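Local coordinates for protein sialidase B (Streptococcus pneumoniae serotype 4, PDB 4XJW) that hydrolyses the glycosidic bonds that hold terminal sialic acids on oligosaccharides, glycoproteins and glycolipids, and also acts as an intramolecular trans-sialidase, at residues Y604-P609 with Q648-E653. The protein carries 1 engineered substitution. Sequence-based numbering, arbitrary orientation.
Sequences YGIDLP and QYIDLE. Engineered in segment 604-609: G605 (natural residue Asp).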
loop_
_atom_site.group_PDB
_atom_site.type_symbol
_atom_site.label_atom_id
_atom_site.label_comp_id
_atom_site.label_asym_id
_atom_site.label_seq_id
_atom_site.Cartn_x
_atom_site.Cartn_y
_atom_site.Cartn_z
ATOM N N TYR A 604 -15.467 11.227 -10.536
ATOM C CA TYR A 604 -14.689 12.201 -9.770
ATOM C C TYR A 604 -13.208 11.862 -9.817
ATOM O O TYR A 604 -12.807 10.770 -9.437
ATOM C CB TYR A 604 -15.138 12.232 -8.309
ATOM C CG TYR A 604 -14.213 13.045 -7.426
ATOM C CD1 TYR A 604 -14.254 14.439 -7.433
ATOM C CD2 TYR A 604 -13.294 12.420 -6.588
ATOM C CE1 TYR A 604 -13.396 15.185 -6.636
ATOM C CE2 TYR A 604 -12.444 13.152 -5.791
ATOM C CZ TYR A 604 -12.497 14.535 -5.818
ATOM O OH TYR A 604 -11.641 15.258 -5.015
ATOM N N GLY A 605 -12.395 12.804 -10.270
ATOM C CA GLY A 605 -10.949 12.594 -10.302
ATOM C C GLY A 605 -10.335 12.844 -8.925
ATOM O O GLY A 605 -10.407 13.951 -8.397
ATOM N N ILE A 606 -9.725 11.813 -8.351
ATOM C CA ILE A 606 -9.084 11.919 -7.035
ATOM C C ILE A 606 -7.922 12.926 -7.065
ATOM O O ILE A 606 -7.711 13.698 -6.129
ATOM C CB ILE A 606 -8.581 10.534 -6.582
ATOM C CG1 ILE A 606 -9.757 9.588 -6.330
ATOM C CG2 ILE A 606 -7.719 10.654 -5.323
ATOM C CD1 ILE A 606 -10.337 9.730 -4.942
ATOM N N ASP A 607 -7.168 12.907 -8.158
ATOM C CA ASP A 607 -6.077 13.851 -8.384
ATOM C C ASP A 607 -5.799 13.785 -9.888
ATOM O O ASP A 607 -6.570 13.166 -10.629
ATOM C CB ASP A 607 -4.846 13.468 -7.548
ATOM C CG ASP A 607 -3.850 14.615 -7.381
ATOM O OD1 ASP A 607 -3.955 15.634 -8.100
ATOM O OD2 ASP A 607 -2.939 14.497 -6.524
ATOM N N LEU A 608 -4.706 14.402 -10.338
ATOM C CA LEU A 608 -4.402 14.547 -11.768
ATOM C C LEU A 608 -4.361 13.204 -12.470
ATOM O O LEU A 608 -3.970 12.201 -11.873
ATOM C CB LEU A 608 -3.054 15.251 -11.951
ATOM C CG LEU A 608 -2.834 16.553 -11.189
ATOM C CD1 LEU A 608 -1.553 17.258 -11.616
ATOM C CD2 LEU A 608 -4.046 17.469 -11.330
ATOM N N PRO A 609 -4.755 13.172 -13.754
ATOM C CA PRO A 609 -4.706 11.931 -14.531
ATOM C C PRO A 609 -3.315 11.286 -14.535
ATOM O O PRO A 609 -3.201 10.061 -14.655
ATOM C CB PRO A 609 -5.084 12.397 -15.942
ATOM C CG PRO A 609 -5.999 13.550 -15.710
ATOM C CD PRO A 609 -5.477 14.246 -14.459
ATOM N N GLN A 648 -2.490 6.677 1.648
ATOM C CA GLN A 648 -3.051 7.892 2.235
ATOM C C GLN A 648 -4.567 7.840 2.289
ATOM O O GLN A 648 -5.207 7.137 1.511
ATOM C CB GLN A 648 -2.598 9.097 1.405
ATOM C CG GLN A 648 -1.088 9.267 1.387
ATOM C CD GLN A 648 -0.612 10.433 0.562
ATOM O OE1 GLN A 648 -1.394 11.122 -0.089
ATOM N NE2 GLN A 648 0.710 10.656 0.575
ATOM N N TYR A 649 -5.129 8.590 3.237
ATOM C CA TYR A 649 -6.568 8.594 3.514
ATOM C C TYR A 649 -7.169 9.974 3.238
ATOM O O TYR A 649 -6.647 11.002 3.703
ATOM C CB TYR A 649 -6.815 8.220 4.984
ATOM C CG TYR A 649 -8.279 8.305 5.400
ATOM C CD1 TYR A 649 -9.157 7.283 5.082
ATOM C CD2 TYR A 649 -8.776 9.411 6.096
ATOM C CE1 TYR A 649 -10.501 7.348 5.451
ATOM C CE2 TYR A 649 -10.128 9.487 6.469
ATOM C CZ TYR A 649 -10.978 8.443 6.136
ATOM O OH TYR A 649 -12.315 8.482 6.477
ATOM N N ILE A 650 -8.278 9.994 2.503
ATOM C CA ILE A 650 -9.023 11.234 2.288
ATOM C C ILE A 650 -10.500 11.053 2.647
ATOM O O ILE A 650 -11.011 9.931 2.664
ATOM C CB ILE A 650 -8.903 11.753 0.845
ATOM C CG1 ILE A 650 -9.432 10.713 -0.150
ATOM C CG2 ILE A 650 -7.450 12.131 0.516
ATOM C CD1 ILE A 650 -9.553 11.220 -1.575
ATOM N N ASP A 651 -11.169 12.175 2.905
ATOM C CA ASP A 651 -12.594 12.207 3.208
ATOM C C ASP A 651 -13.308 12.988 2.104
ATOM O O ASP A 651 -12.920 14.117 1.796
ATOM C CB ASP A 651 -12.809 12.896 4.566
ATOM C CG ASP A 651 -14.276 13.000 4.957
ATOM O OD1 ASP A 651 -14.973 13.905 4.444
ATOM O OD2 ASP A 651 -14.720 12.189 5.797
ATOM N N LEU A 652 -14.333 12.388 1.505
ATOM C CA LEU A 652 -15.098 13.053 0.457
ATOM C C LEU A 652 -16.583 13.077 0.794
ATOM O O LEU A 652 -17.085 12.215 1.525
ATOM C CB LEU A 652 -14.883 12.357 -0.881
ATOM C CG LEU A 652 -13.461 12.423 -1.449
ATOM C CD1 LEU A 652 -13.306 11.451 -2.616
ATOM C CD2 LEU A 652 -13.137 13.838 -1.870
ATOM N N GLU A 653 -17.285 14.073 0.260
ATOM C CA GLU A 653 -18.740 14.144 0.367
ATOM C C GLU A 653 -19.374 13.870 -0.995
ATOM O O GLU A 653 -18.741 14.082 -2.028
ATOM C CB GLU A 653 -19.165 15.517 0.878
ATOM C CG GLU A 653 -18.658 15.826 2.268
ATOM C CD GLU A 653 -19.190 17.138 2.801
ATOM O OE1 GLU A 653 -20.343 17.160 3.283
ATOM O OE2 GLU A 653 -18.450 18.141 2.728
#
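The carboxylate of D607, next in the chain to the I606 that packs against I650, is gripped by four groups. Its OD1 accepts a hydrogen bond from the backbone N of L608 at 2.7 Å, a bent bond (143° at the hydrogen) arriving from above the carboxylate plane. The same oxygen accepts another from the backbone N of K98, while OD2 receives one from the N of G97 and a salt bridge from K632; these bonds tie the turn after strand 597-605 to residues 97-98 and to K632. Contact between 604-609 and 648-653 itself is purely apolar. CE2 of Y604 lies 3.7 Å from CD1 of L652, and the leucine's other methyl, CD2, sits 3.8 Å from Y604 OH, so both methyls meet the CE2 side of the ring obliquely. The hydroxyl itself is hydrogen-bonded to the backbone N of K100. I606 reaches over with its delta methyl: with CG1 beside the backbone N (chi1 -66°), CD1 comes to 3.8 Å from I650 CD1 and 4.1 Å from L652 CD1. F630 and V628 of strand 626-631 also pack on I650, and L657 of the C-terminal helix touches both Y604 and L652. The segments lie on outermost strands of two sheets, 597-605 and 647-652, and the buried apolar cluster joins two neighbouring blades, the inter-blade packing of the six-bladed beta-propeller that forms the sialidase catalytic domain, here beside residues 96-100 of the N-terminal lectin-like domain.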